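Local coordinates for protein extracellular serine protease (Aeromonas sobria, PDB 3WQB) that cleaves host plasma proteins such as prothrombin and fibrinogen after paired basic residues, one of them lysine, as a calcium-binding, secreted furin-type serine protease and probable virulence factor, at residues Ala75-Gly80 / Gln176-Ser181; Gln142-Leu147 / Trp158-Gly163; Tyr212-Gly217 / Asn255-Ala260. The protein carries 1 engineered substitution. All coordinates share one frame; numbering follows the deposited sequence.

All three contacts lie in the subtilisin domain and involve its parallel sheet, in which the strands run side by side in the order 140-144, 73-77, 173-179, 211-215, 255-261 and 277-282. Contact 1 joins strands 73-77 and 173-179 where they end beside the predicted charge relay; contact 2 packs helix 155-164 on the edge strand 140-144; contact 3 pairs 211-215 with 255-261. Along the chain contact 2 is nested within the loop that contact 1 closes, and contact 3 follows. Centres of contacts 1 and 2 lie about 9 Å apart, those of 1 and 3 about 11 Å, and those of 2 and 3 about 17 Å, so together they span the sheet from strand 140-144 to strand 255-261.

Contact 1. Residues Ala75-Gly80 / Gln176-Ser181; sequences AVVDDG and QSYGMS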
ATOM      1  N   ALA A  75      -1.970  -7.390  13.741  1.00 10.47           N
ATOM      2  CA  ALA A  75      -3.255  -6.692  13.610  1.00 10.28           C
ATOM      3  C   ALA A  75      -3.703  -6.691  12.156  1.00 10.18           C
ATOM      4  O   ALA A  75      -2.950  -6.283  11.270  1.00 10.72           O
ATOM      5  CB  ALA A  75      -3.144  -5.263  14.104  1.00 10.88           C
ATOM      6  N   VAL A  76      -4.938  -7.120  11.921  1.00  9.72           N
ATOM      7  CA  VAL A  76      -5.532  -7.075  10.594  1.00  9.69           C
ATOM      8  C   VAL A  76      -6.533  -5.932  10.567  1.00  9.69           C
ATOM      9  O   VAL A  76      -7.619  -6.014  11.153  1.00  9.88           O
ATOM     10  CB  VAL A  76      -6.174  -8.428  10.232  1.00  9.83           C
ATOM     11  CG1 VAL A  76      -6.850  -8.366   8.886  1.00 10.47           C
ATOM     12  CG2 VAL A  76      -5.103  -9.512  10.220  1.00 11.38           C
ATOM     13  N   VAL A  77      -6.127  -4.841   9.927  1.00  8.83           N
ATOM     14  CA  VAL A  77      -6.936  -3.630   9.835  1.00  9.30           C
ATOM     15  C   VAL A  77      -7.635  -3.706   8.478  1.00  9.20           C
ATOM     16  O   VAL A  77      -7.033  -3.497   7.433  1.00  9.89           O
ATOM     17  CB  VAL A  77      -6.059  -2.366   9.997  1.00  9.07           C
ATOM     18  CG1 VAL A  77      -6.913  -1.100   9.996  1.00 10.04           C
ATOM     19  CG2 VAL A  77      -5.233  -2.455  11.286  1.00 10.36           C
ATOM     20  N   ASP A  78      -8.908  -4.069   8.493  1.00  9.24           N
ATOM     21  CA  ASP A  78      -9.557  -4.494   7.257  1.00  9.40           C
ATOM     22  C   ASP A  78     -11.081  -4.367   7.381  1.00  9.98           C
ATOM     23  O   ASP A  78     -11.560  -3.514   8.117  1.00 10.15           O
ATOM     24  CB  ASP A  78      -9.100  -5.924   6.917  1.00  9.54           C
ATOM     25  CG  ASP A  78      -9.071  -6.201   5.432  1.00 10.42           C
ATOM     26  OD1 ASP A  78     -10.155  -6.334   4.831  1.00 11.45           O
ATOM     27  OD2 ASP A  78      -7.960  -6.321   4.863  1.00 11.61           O
ATOM     28  N   ASP A  79     -11.845  -5.187   6.657  1.00 10.57           N
ATOM     29  CA  ASP A  79     -13.302  -5.044   6.650  1.00 11.16           C
ATOM     30  C   ASP A  79     -13.999  -5.806   7.776  1.00 11.98           C
ATOM     31  O   ASP A  79     -15.213  -5.699   7.938  1.00 12.84           O
ATOM     32  CB  ASP A  79     -13.877  -5.433   5.280  1.00 11.06           C
ATOM     33  CG  ASP A  79     -13.818  -6.934   5.007  1.00 11.34           C
ATOM     34  OD1 ASP A  79     -13.313  -7.705   5.857  1.00 12.56           O
ATOM     35  OD2 ASP A  79     -14.313  -7.352   3.934  1.00 12.96           O
ATOM     36  N   GLY A  80     -13.228  -6.546   8.566  1.00 11.88           N
ATOM     37  CA  GLY A  80     -13.809  -7.478   9.523  1.00 12.53           C
ATOM     38  C   GLY A  80     -12.933  -8.692   9.727  1.00 12.04           C
ATOM     39  O   GLY A  80     -11.917  -8.865   9.049  1.00 12.49           O
ATOM     40  N   GLN A 176      -2.125  -4.002   6.378  1.00  8.12           N
ATOM     41  CA  GLN A 176      -3.003  -3.019   5.737  1.00  7.90           C
ATOM     42  C   GLN A 176      -3.255  -3.384   4.274  1.00  8.23           C
ATOM     43  O   GLN A 176      -2.583  -2.880   3.355  1.00  8.48           O
ATOM     44  CB  GLN A 176      -2.406  -1.626   5.814  1.00  8.06           C
ATOM     45  CG  GLN A 176      -2.067  -1.185   7.211  1.00  8.07           C
ATOM     46  CD  GLN A 176      -1.192   0.025   7.156  1.00  7.96           C
ATOM     47  OE1 GLN A 176      -1.673   1.168   7.207  1.00  9.18           O
ATOM     48  NE2 GLN A 176       0.105  -0.208   6.945  1.00  9.35           N
ATOM     49  N   SER A 177      -4.216  -4.283   4.073  1.00  8.07           N
ATOM     50  CA  SER A 177      -4.583  -4.759   2.739  1.00  8.42           C
ATOM     51  C   SER A 177      -5.541  -3.784   2.056  1.00  8.76           C
ATOM     52  O   SER A 177      -6.595  -4.185   1.533  1.00  9.22           O
ATOM     53  CB  SER A 177      -5.215  -6.144   2.842  1.00  8.72           C
ATOM     54  OG  SER A 177      -4.232  -7.127   3.119  1.00  8.93           O
ATOM     55  N   TYR A 178      -5.176  -2.502   2.071  1.00  8.81           N
ATOM     56  CA  TYR A 178      -6.038  -1.441   1.561  1.00  8.97           C
ATOM     57  C   TYR A 178      -5.226  -0.287   0.992  1.00  9.19           C
ATOM     58  O   TYR A 178      -4.011  -0.227   1.171  1.00  9.40           O
ATOM     59  CB  TYR A 178      -7.017  -0.949   2.649  1.00  9.22           C
ATOM     60  CG  TYR A 178      -6.359  -0.427   3.907  1.00  9.97           C
ATOM     61  CD1 TYR A 178      -5.758   0.842   3.942  1.00  9.10           C
ATOM     62  CD2 TYR A 178      -6.374  -1.182   5.080  1.00 10.03           C
ATOM     63  CE1 TYR A 178      -5.160   1.331   5.103  1.00 11.45           C
ATOM     64  CE2 TYR A 178      -5.786  -0.704   6.247  1.00 11.14           C
ATOM     65  CZ  TYR A 178      -5.183   0.551   6.251  1.00 11.54           C
ATOM     66  OH  TYR A 178      -4.597   1.028   7.397  1.00 13.58           O
ATOM     67  N   GLY A 179      -5.907   0.611   0.280  1.00  9.36           N
ATOM     68  CA  GLY A 179      -5.250   1.770  -0.282  1.00  9.87           C
ATOM     69  C   GLY A 179      -6.260   2.726  -0.873  1.00 10.58           C
ATOM     70  O   GLY A 179      -7.468   2.445  -0.901  1.00 10.47           O
ATOM     71  N   MET A 180      -5.747   3.849  -1.359  1.00 11.01           N
ATOM     72  CA  MET A 180      -6.580   4.898  -1.908  1.00 12.46           C
ATOM     73  C   MET A 180      -6.190   5.184  -3.351  1.00 12.72           C
ATOM     74  O   MET A 180      -5.074   5.626  -3.618  1.00 14.88           O
ATOM     75  CB  MET A 180      -6.460   6.161  -1.054  1.00 13.43           C
ATOM     76  CG  MET A 180      -7.473   7.236  -1.447  1.00 16.60           C
ATOM     77  SD  MET A 180      -7.352   8.695  -0.418  1.00 24.66           S
ATOM     78  CE  MET A 180      -5.771   9.269  -0.941  1.00 19.82           C
ATOM     79  N   SER A 181      -7.111   4.944  -4.282  1.00 12.82           N
ATOM     80  CA  SER A 181      -6.899   5.329  -5.677  1.00 13.01           C
ATOM     81  C   SER A 181      -7.291   6.787  -5.840  1.00 13.43           C
ATOM     82  O   SER A 181      -8.249   7.246  -5.217  1.00 15.28           O
ATOM     83  CB  SER A 181      -7.698   4.432  -6.617  1.00 12.84           C
ATOM     84  OG  SER A 181      -7.239   3.090  -6.523  1.00 13.05           O
TER
HETATM   85  O   HOH W   1      -5.723  -5.550   6.123  1.00  9.68           O
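Val77 and Gln176 face each other with CA atoms 5.7 Å apart, and one step on Asp78 and Ser177 have moved apart to 6.7 Å: two neighbouring parallel strands of the subtilisin fold are splaying at their carboxyl ends, where this family places its catalytic residues. A water bridges the widening gap. It accepts a hydrogen bond from Ser177 N (2.8 Å) and has both Val77 O and Asp78 OD2 within donor range, so it links the strands just past a direct backbone bond between Val77 and Asn175.

Asp78, predicted as the acid of the charge relay, reaches across with OD2, which touches Ser177 CB at 3.4 Å. Its other oxygen receives Asp79 N from the anti side at 2.7 Å, 16° out of the carboxylate plane, and also meets His115 ND1; these two bonds limit how the carboxylate can turn. A small residue suits position 177, since its hydroxyl lies against Ala336, the engineered replacement at the predicted catalytic serine, and bonds to its carbonyl. The chain bends tightly there, Ser177 being the centre of an inverse gamma turn.

Past the turn, Tyr178 has CG between its backbone N and carbonyl carbon (chi1 58°), which swings the ring back along its own strand, over Gln176 CB. Its backbone, with that of Gly179, pairs with an antiparallel strand of another protein chain. Compact, branched Val77 sets CG1 against Tyr178 CE2, while its carbonyl oxygen lies in the ring plane at the edge, 3.3 Å from Tyr178 CE2.

Contact 2. Residues Gln142-Leu147 / Trp158-Gly163; sequences QGFNLL and WLYALG
Phe144 and Leu146, on 142-147, hold the helical segment 158-163 through apolar contacts, with Phe144 and Ala161 bringing their CA atoms to 5.9 Å.

Two CH-pi contacts lead. Ala161 lies over one face of the Phe144 ring, its CA 4.0 Å from the centroid and 15° off the normal, displaced toward the rim. The small alanine lets helix and strand come this close. In the second contact the roles are exchanged: the 142-147 segment supplies the aliphatic group and the helix the aromatic one. Leu146 CD1 sits above the middle of the Trp158 six-membered ring, 3.7 Å from its centroid. The CB of Trp158 points away from 142-147, yet CG lies anti to its carbonyl carbon (chi1 -70°) and the broad indole folds back to spread beneath the leucine.

Further apolar contacts surround these. Phe144 CB and Ala161 CB close to 3.5 Å, and the other leucine branch, Leu146 CD2, reaches the same methyl at 3.8 Å, so one methyl meets both residues. The Leu147 side chain runs at about a right angle to that of Trp158 and brings CD2 to CH2. Ala161 O is buried here without a hydrogen-bonding partner, close to Phe144 CD2 and CE2.

Between aromatic rings, Phe144 CE1 comes to the edge of the Tyr160 ring, in its plane, 3.9 Å from Tyr160 CE1. Tyr160 also makes a cation-pi contact with Lys97 at the partly exposed margin.

Asn145 centres an inverse gamma turn that redirects the chain after the strand, presenting Leu146 to the helix. Strand 140-144, helix 155-164 and strand 173-179 form a beta-alpha-beta crossover over the intervening strand 73-77, typical of the subtilisin alpha/beta fold.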
ATOM      1  N   GLN A 142      -5.494  -9.950  15.831  1.00 11.43           N
ATOM      2  CA  GLN A 142      -6.607  -9.081  16.192  1.00 11.31           C
ATOM      3  C   GLN A 142      -7.214  -8.528  14.914  1.00 10.91           C
ATOM      4  O   GLN A 142      -6.515  -8.355  13.913  1.00 11.02           O
ATOM      5  CB  GLN A 142      -6.137  -7.893  17.021  1.00 11.56           C
ATOM      6  CG  GLN A 142      -5.690  -8.193  18.421  1.00 12.53           C
ATOM      7  CD  GLN A 142      -5.056  -6.968  19.043  1.00 13.08           C
ATOM      8  OE1 GLN A 142      -4.521  -6.101  18.337  1.00 13.18           O
ATOM      9  NE2 GLN A 142      -5.113  -6.882  20.368  1.00 12.86           N
ATOM     10  N   GLY A 143      -8.507  -8.225  14.952  1.00 10.48           N
ATOM     11  CA  GLY A 143      -9.174  -7.602  13.805  1.00 10.72           C
ATOM     12  C   GLY A 143      -9.803  -6.267  14.161  1.00 10.96           C
ATOM     13  O   GLY A 143     -10.373  -6.113  15.245  1.00 11.28           O
ATOM     14  N   PHE A 144      -9.700  -5.308  13.245  1.00 10.50           N
ATOM     15  CA  PHE A 144     -10.308  -3.991  13.419  1.00 10.15           C
ATOM     16  C   PHE A 144     -10.985  -3.678  12.095  1.00 10.00           C
ATOM     17  O   PHE A 144     -10.310  -3.536  11.075  1.00 10.78           O
ATOM     18  CB  PHE A 144      -9.240  -2.949  13.763  1.00 10.76           C
ATOM     19  CG  PHE A 144      -8.476  -3.276  15.003  1.00 10.51           C
ATOM     20  CD1 PHE A 144      -8.998  -2.974  16.251  1.00 10.68           C
ATOM     21  CD2 PHE A 144      -7.238  -3.904  14.929  1.00 11.03           C
ATOM     22  CE1 PHE A 144      -8.308  -3.297  17.423  1.00 11.10           C
ATOM     23  CE2 PHE A 144      -6.544  -4.222  16.084  1.00 11.30           C
ATOM     24  CZ  PHE A 144      -7.078  -3.929  17.332  1.00 12.32           C
ATOM     25  N   ASN A 145     -12.318  -3.605  12.112  1.00 10.00           N
ATOM     26  CA  ASN A 145     -13.098  -3.549  10.878  1.00 10.13           C
ATOM     27  C   ASN A 145     -13.276  -2.140  10.308  1.00 10.33           C
ATOM     28  O   ASN A 145     -14.399  -1.709  10.004  1.00 10.80           O
ATOM     29  CB  ASN A 145     -14.449  -4.265  11.055  1.00 10.73           C
ATOM     30  CG  ASN A 145     -15.368  -3.577  12.053  1.00 11.52           C
ATOM     31  OD1 ASN A 145     -14.921  -2.817  12.907  1.00 11.64           O
ATOM     32  ND2 ASN A 145     -16.662  -3.864  11.961  1.00 12.58           N
ATOM     33  N   LEU A 146     -12.152  -1.444  10.137  1.00 10.18           N
ATOM     34  CA  LEU A 146     -12.142  -0.085   9.598  1.00 10.33           C
ATOM     35  C   LEU A 146     -12.841   0.050   8.247  1.00 10.38           C
ATOM     36  O   LEU A 146     -13.361   1.116   7.925  1.00 11.41           O
ATOM     37  CB  LEU A 146     -10.693   0.411   9.465  1.00 10.47           C
ATOM     38  CG  LEU A 146     -10.161   1.241  10.635  1.00 10.41           C
ATOM     39  CD1 LEU A 146     -10.812   2.630  10.646  1.00 11.13           C
ATOM     40  CD2 LEU A 146     -10.321   0.546  11.994  1.00 11.77           C
ATOM     41  N   LEU A 147     -12.825  -1.025   7.457  1.00 10.87           N
ATOM     42  CA  LEU A 147     -13.329  -1.002   6.077  1.00 11.40           C
ATOM     43  C   LEU A 147     -14.734  -1.578   5.942  1.00 11.94           C
ATOM     44  O   LEU A 147     -15.220  -1.758   4.825  1.00 13.02           O
ATOM     45  CB  LEU A 147     -12.371  -1.739   5.138  1.00 11.65           C
ATOM     46  CG  LEU A 147     -10.885  -1.373   5.191  1.00 12.94           C
ATOM     47  CD1 LEU A 147     -10.087  -2.234   4.231  1.00 13.65           C
ATOM     48  CD2 LEU A 147     -10.661   0.095   4.918  1.00 13.44           C
ATOM     49  N   TRP A 158      -8.804   4.777  13.143  1.00 10.27           N
ATOM     50  CA  TRP A 158      -7.480   4.482  12.571  1.00 10.20           C
ATOM     51  C   TRP A 158      -6.422   4.415  13.680  1.00 10.47           C
ATOM     52  O   TRP A 158      -5.645   3.473  13.741  1.00 10.34           O
ATOM     53  CB  TRP A 158      -7.061   5.504  11.506  1.00 10.19           C
ATOM     54  CG  TRP A 158      -7.845   5.446  10.226  1.00  9.80           C
ATOM     55  CD1 TRP A 158      -8.643   6.430   9.712  1.00  9.88           C
ATOM     56  CD2 TRP A 158      -7.895   4.361   9.289  1.00  9.49           C
ATOM     57  NE1 TRP A 158      -9.181   6.031   8.508  1.00 10.76           N
ATOM     58  CE2 TRP A 158      -8.750   4.761   8.232  1.00  9.71           C
ATOM     59  CE3 TRP A 158      -7.305   3.087   9.236  1.00  9.96           C
ATOM     60  CZ2 TRP A 158      -9.033   3.935   7.141  1.00  9.96           C
ATOM     61  CZ3 TRP A 158      -7.597   2.261   8.153  1.00 10.73           C
ATOM     62  CH2 TRP A 158      -8.446   2.691   7.116  1.00  9.86           C
ATOM     63  N   LEU A 159      -6.405   5.417  14.553  1.00 10.38           N
ATOM     64  CA  LEU A 159      -5.505   5.426  15.700  1.00 10.67           C
ATOM     65  C   LEU A 159      -5.669   4.166  16.552  1.00 10.58           C
ATOM     66  O   LEU A 159      -4.680   3.518  16.918  1.00 10.90           O
ATOM     67  CB  LEU A 159      -5.772   6.671  16.549  1.00 11.28           C
ATOM     68  CG  LEU A 159      -5.338   8.003  15.936  1.00 11.22           C
ATOM     69  CD1 LEU A 159      -5.847   9.134  16.795  1.00 13.00           C
ATOM     70  CD2 LEU A 159      -3.816   8.074  15.783  1.00 12.91           C
ATOM     71  N   TYR A 160      -6.921   3.806  16.849  1.00 10.41           N
ATOM     72  CA  TYR A 160      -7.207   2.668  17.699  1.00 11.42           C
ATOM     73  C   TYR A 160      -6.610   1.372  17.139  1.00 10.93           C
ATOM     74  O   TYR A 160      -6.074   0.539  17.884  1.00 11.76           O
ATOM     75  CB  TYR A 160      -8.720   2.511  17.935  1.00 11.78           C
ATOM     76  CG  TYR A 160      -9.023   1.615  19.115  1.00 11.99           C
ATOM     77  CD1 TYR A 160      -9.063   0.220  18.978  1.00 12.98           C
ATOM     78  CD2 TYR A 160      -9.230   2.158  20.383  1.00 13.34           C
ATOM     79  CE1 TYR A 160      -9.302  -0.603  20.069  1.00 12.88           C
ATOM     80  CE2 TYR A 160      -9.476   1.347  21.464  1.00 13.16           C
ATOM     81  CZ  TYR A 160      -9.507  -0.033  21.312  1.00 12.88           C
ATOM     82  OH  TYR A 160      -9.739  -0.840  22.392  1.00 14.33           O
ATOM     83  N   ALA A 161      -6.712   1.213  15.822  1.00 10.78           N
ATOM     84  CA  ALA A 161      -6.330  -0.021  15.138  1.00 10.06           C
ATOM     85  C   ALA A 161      -4.843  -0.111  14.826  1.00 10.09           C
ATOM     86  O   ALA A 161      -4.307  -1.213  14.699  1.00 10.65           O
ATOM     87  CB  ALA A 161      -7.114  -0.149  13.854  1.00 10.50           C
ATOM     88  N   LEU A 162      -4.192   1.040  14.670  1.00 10.19           N
ATOM     89  CA  LEU A 162      -2.858   1.080  14.088  1.00 10.26           C
ATOM     90  C   LEU A 162      -1.754   1.345  15.120  1.00 10.58           C
ATOM     91  O   LEU A 162      -0.647   1.761  14.775  1.00 10.55           O
ATOM     92  CB  LEU A 162      -2.819   2.076  12.923  1.00 10.24           C
ATOM     93  CG  LEU A 162      -3.523   1.588  11.646  1.00  9.72           C
ATOM     94  CD1 LEU A 162      -3.827   2.749  10.712  1.00 11.37           C
ATOM     95  CD2 LEU A 162      -2.691   0.502  10.935  1.00 10.53           C
ATOM     96  N   GLY A 163      -2.061   1.113  16.394  1.00 10.76           N
ATOM     97  CA  GLY A 163      -1.034   1.096  17.429  1.00 11.78           C
ATOM     98  C   GLY A 163      -1.143   2.128  18.520  1.00 12.19           C
ATOM     99  O   GLY A 163      -0.328   2.119  19.430  1.00 12.78           O
TER

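Contact 3. Residues Tyr212-Gly217 / Asn255-Ala260; sequences YIKAAG and NLVVSA
Lys214 and Asn255 meet because the lysine CG lies anti to its backbone N (chi1 -179°) and its chain then bends at chi2 (63°), while Asn255 carries CG anti to its carbonyl carbon. The aliphatic root of the lysine therefore packs against the amide carbon, with Lys214 CB 3.7 Å from Asn255 CG. The long lysine chain then leads its ammonium group away, to Asn250 OD1 and Tyr178 O. Asparagine suits its place by having both an acceptor and a donor: OD1 receives Gln176 NE2 and ND2 gives to Ser249 O.

Beneath these side chains two parallel strands run in register, Ile213 beside Leu256 and Lys214 beside Val257. Leu256 N gives to Tyr212 O at 2.8 Å in a nearly straight bond (171°), Leu256 O takes Lys214 N at 2.9 Å, and Lys214 O takes Val258 N at 3.0 Å. The last rung, Ala216 N to Val258 O, continues the pattern just beyond the strand end.

On the sheet face carrying Ile213, Ala215, Leu256 and Val258, the Ile213 and Leu256 side chains run alongside each other, and Ile213 CD1 touches Leu256 CB. Helix 335-352 covers this face, where the small Ala215 lets Thr335 and Thr339 approach. Branched Val257 belongs to the other face and puts CG1 3.7 Å from Ala216 CA; packing is tight at Ala216, whose CB lies 3.1 Å from Val258 O, the oxygen that accepts its N-H.

The chemistry is thus divided: backbone bonds fix the register, hydrocarbon dominates the face of Ile213, Leu256 and Val258, and the Lys214 face mixes hydrocarbon with buried amide and ammonium groups, which find their partners on neighbouring strands and loops, tying this strand pair to strand 173-179 through Gln176 and Tyr178.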
ATOM      1  N   TYR A 212       4.808  -2.213   9.654  1.00  9.11           N
ATOM      2  CA  TYR A 212       3.615  -1.876   8.869  1.00  8.57           C
ATOM      3  C   TYR A 212       3.781  -2.412   7.458  1.00  8.99           C
ATOM      4  O   TYR A 212       4.793  -2.133   6.819  1.00  9.17           O
ATOM      5  CB  TYR A 212       3.391  -0.352   8.859  1.00  8.59           C
ATOM      6  CG  TYR A 212       3.004   0.163  10.218  1.00  8.89           C
ATOM      7  CD1 TYR A 212       3.980   0.467  11.177  1.00  9.16           C
ATOM      8  CD2 TYR A 212       1.664   0.328  10.561  1.00  9.93           C
ATOM      9  CE1 TYR A 212       3.622   0.911  12.447  1.00 10.61           C
ATOM     10  CE2 TYR A 212       1.293   0.765  11.825  1.00  9.60           C
ATOM     11  CZ  TYR A 212       2.281   1.059  12.766  1.00 10.34           C
ATOM     12  OH  TYR A 212       1.930   1.510  14.013  1.00 12.01           O
ATOM     13  N   ILE A 213       2.803  -3.200   7.005  1.00  8.64           N
ATOM     14  CA  ILE A 213       2.802  -3.806   5.670  1.00  8.69           C
ATOM     15  C   ILE A 213       1.612  -3.249   4.908  1.00  8.41           C
ATOM     16  O   ILE A 213       0.519  -3.113   5.478  1.00  8.72           O
ATOM     17  CB  ILE A 213       2.702  -5.353   5.759  1.00  8.64           C
ATOM     18  CG1 ILE A 213       3.570  -5.909   6.912  1.00  9.80           C
ATOM     19  CG2 ILE A 213       3.006  -5.991   4.410  1.00  9.93           C
ATOM     20  CD1 ILE A 213       5.074  -5.698   6.766  1.00 11.09           C
ATOM     21  N   LYS A 214       1.813  -2.922   3.632  1.00  8.31           N
ATOM     22  CA  LYS A 214       0.871  -2.092   2.911  1.00  8.66           C
ATOM     23  C   LYS A 214       0.684  -2.538   1.460  1.00  8.39           C
ATOM     24  O   LYS A 214       1.659  -2.707   0.725  1.00  8.24           O
ATOM     25  CB  LYS A 214       1.370  -0.643   2.959  1.00  8.72           C
ATOM     26  CG  LYS A 214       0.481   0.392   2.276  1.00  9.53           C
ATOM     27  CD  LYS A 214      -0.896   0.493   2.936  1.00 10.39           C
ATOM     28  CE  LYS A 214      -1.613   1.756   2.516  1.00 10.50           C
ATOM     29  NZ  LYS A 214      -1.961   1.742   1.058  1.00 11.33           N
ATOM     30  N   ALA A 215      -0.572  -2.727   1.049  1.00  8.01           N
ATOM     31  CA  ALA A 215      -0.889  -3.101  -0.331  1.00  8.10           C
ATOM     32  C   ALA A 215      -0.541  -1.975  -1.300  1.00  8.22           C
ATOM     33  O   ALA A 215      -0.880  -0.812  -1.056  1.00  9.07           O
ATOM     34  CB  ALA A 215      -2.357  -3.441  -0.439  1.00  8.48           C
ATOM     35  N   ALA A 216       0.122  -2.317  -2.406  1.00  8.94           N
ATOM     36  CA  ALA A 216       0.445  -1.312  -3.420  1.00  9.25           C
ATOM     37  C   ALA A 216      -0.762  -0.781  -4.180  1.00  9.08           C
ATOM     38  O   ALA A 216      -0.707   0.315  -4.727  1.00 10.65           O
ATOM     39  CB  ALA A 216       1.437  -1.870  -4.403  1.00  9.88           C
ATOM     40  N   GLY A 217      -1.838  -1.567  -4.225  1.00  8.93           N
ATOM     41  CA  GLY A 217      -2.964  -1.291  -5.129  1.00  9.33           C
ATOM     42  C   GLY A 217      -3.049  -2.289  -6.270  1.00  9.34           C
ATOM     43  O   GLY A 217      -2.065  -2.973  -6.590  1.00  9.15           O
ATOM     44  N   ASN A 255       5.557   2.324   5.987  1.00  8.96           N
ATOM     45  CA  ASN A 255       4.883   1.265   5.256  1.00  8.89           C
ATOM     46  C   ASN A 255       5.853   0.507   4.375  1.00  8.82           C
ATOM     47  O   ASN A 255       6.572   1.122   3.569  1.00 10.69           O
ATOM     48  CB  ASN A 255       3.790   1.858   4.373  1.00  8.71           C
ATOM     49  CG  ASN A 255       2.528   2.147   5.127  1.00  8.77           C
ATOM     50  OD1 ASN A 255       2.179   1.418   6.054  1.00 10.45           O
ATOM     51  ND2 ASN A 255       1.815   3.206   4.729  1.00  9.95           N
ATOM     52  N   LEU A 256       5.873  -0.816   4.536  1.00  9.04           N
ATOM     53  CA  LEU A 256       6.543  -1.701   3.599  1.00  8.94           C
ATOM     54  C   LEU A 256       5.511  -2.026   2.518  1.00  8.66           C
ATOM     55  O   LEU A 256       4.557  -2.773   2.771  1.00  8.97           O
ATOM     56  CB  LEU A 256       7.011  -2.973   4.320  1.00  9.21           C
ATOM     57  CG  LEU A 256       8.000  -3.896   3.593  1.00  9.54           C
ATOM     58  CD1 LEU A 256       8.583  -4.924   4.544  1.00 10.94           C
ATOM     59  CD2 LEU A 256       7.327  -4.590   2.414  1.00 10.10           C
ATOM     60  N   VAL A 257       5.695  -1.449   1.336  1.00  8.04           N
ATOM     61  CA  VAL A 257       4.698  -1.541   0.263  1.00  8.58           C
ATOM     62  C   VAL A 257       4.991  -2.735  -0.641  1.00  8.77           C
ATOM     63  O   VAL A 257       6.133  -2.934  -1.063  1.00  8.90           O
ATOM     64  CB  VAL A 257       4.610  -0.230  -0.542  1.00  8.22           C
ATOM     65  CG1 VAL A 257       3.490  -0.308  -1.559  1.00  9.23           C
ATOM     66  CG2 VAL A 257       4.357   0.963   0.379  1.00  9.45           C
ATOM     67  N   VAL A 258       3.961  -3.542  -0.922  1.00  8.74           N
ATOM     68  CA  VAL A 258       4.158  -4.787  -1.672  1.00  9.34           C
ATOM     69  C   VAL A 258       3.312  -4.890  -2.922  1.00  8.96           C
ATOM     70  O   VAL A 258       2.136  -4.517  -2.925  1.00  9.22           O
ATOM     71  CB  VAL A 258       3.951  -6.050  -0.795  1.00  9.92           C
ATOM     72  CG1 VAL A 258       4.910  -6.049   0.371  1.00 11.56           C
ATOM     73  CG2 VAL A 258       2.528  -6.157  -0.302  1.00 10.93           C
ATOM     74  N   SER A 259       3.932  -5.407  -3.973  1.00  8.92           N
ATOM     75  CA  SER A 259       3.218  -5.768  -5.189  1.00  8.99           C
ATOM     76  C   SER A 259       2.858  -7.260  -5.179  1.00  8.57           C
ATOM     77  O   SER A 259       3.385  -8.039  -4.378  1.00  9.50           O
ATOM     78  CB  SER A 259       4.070  -5.441  -6.404  1.00  9.46           C
ATOM     79  OG  SER A 259       5.263  -6.207  -6.418  1.00 10.27           O
ATOM     80  N   ALA A 260       1.956  -7.650  -6.080  1.00  8.73           N
ATOM     81  CA  ALA A 260       1.457  -9.013  -6.120  1.00  9.46           C
ATOM     82  C   ALA A 260       2.053  -9.791  -7.285  1.00  9.47           C
ATOM     83  O   ALA A 260       2.162  -9.283  -8.419  1.00  9.67           O
ATOM     84  CB  ALA A 260      -0.055  -9.015  -6.241  1.00  9.93           C
TER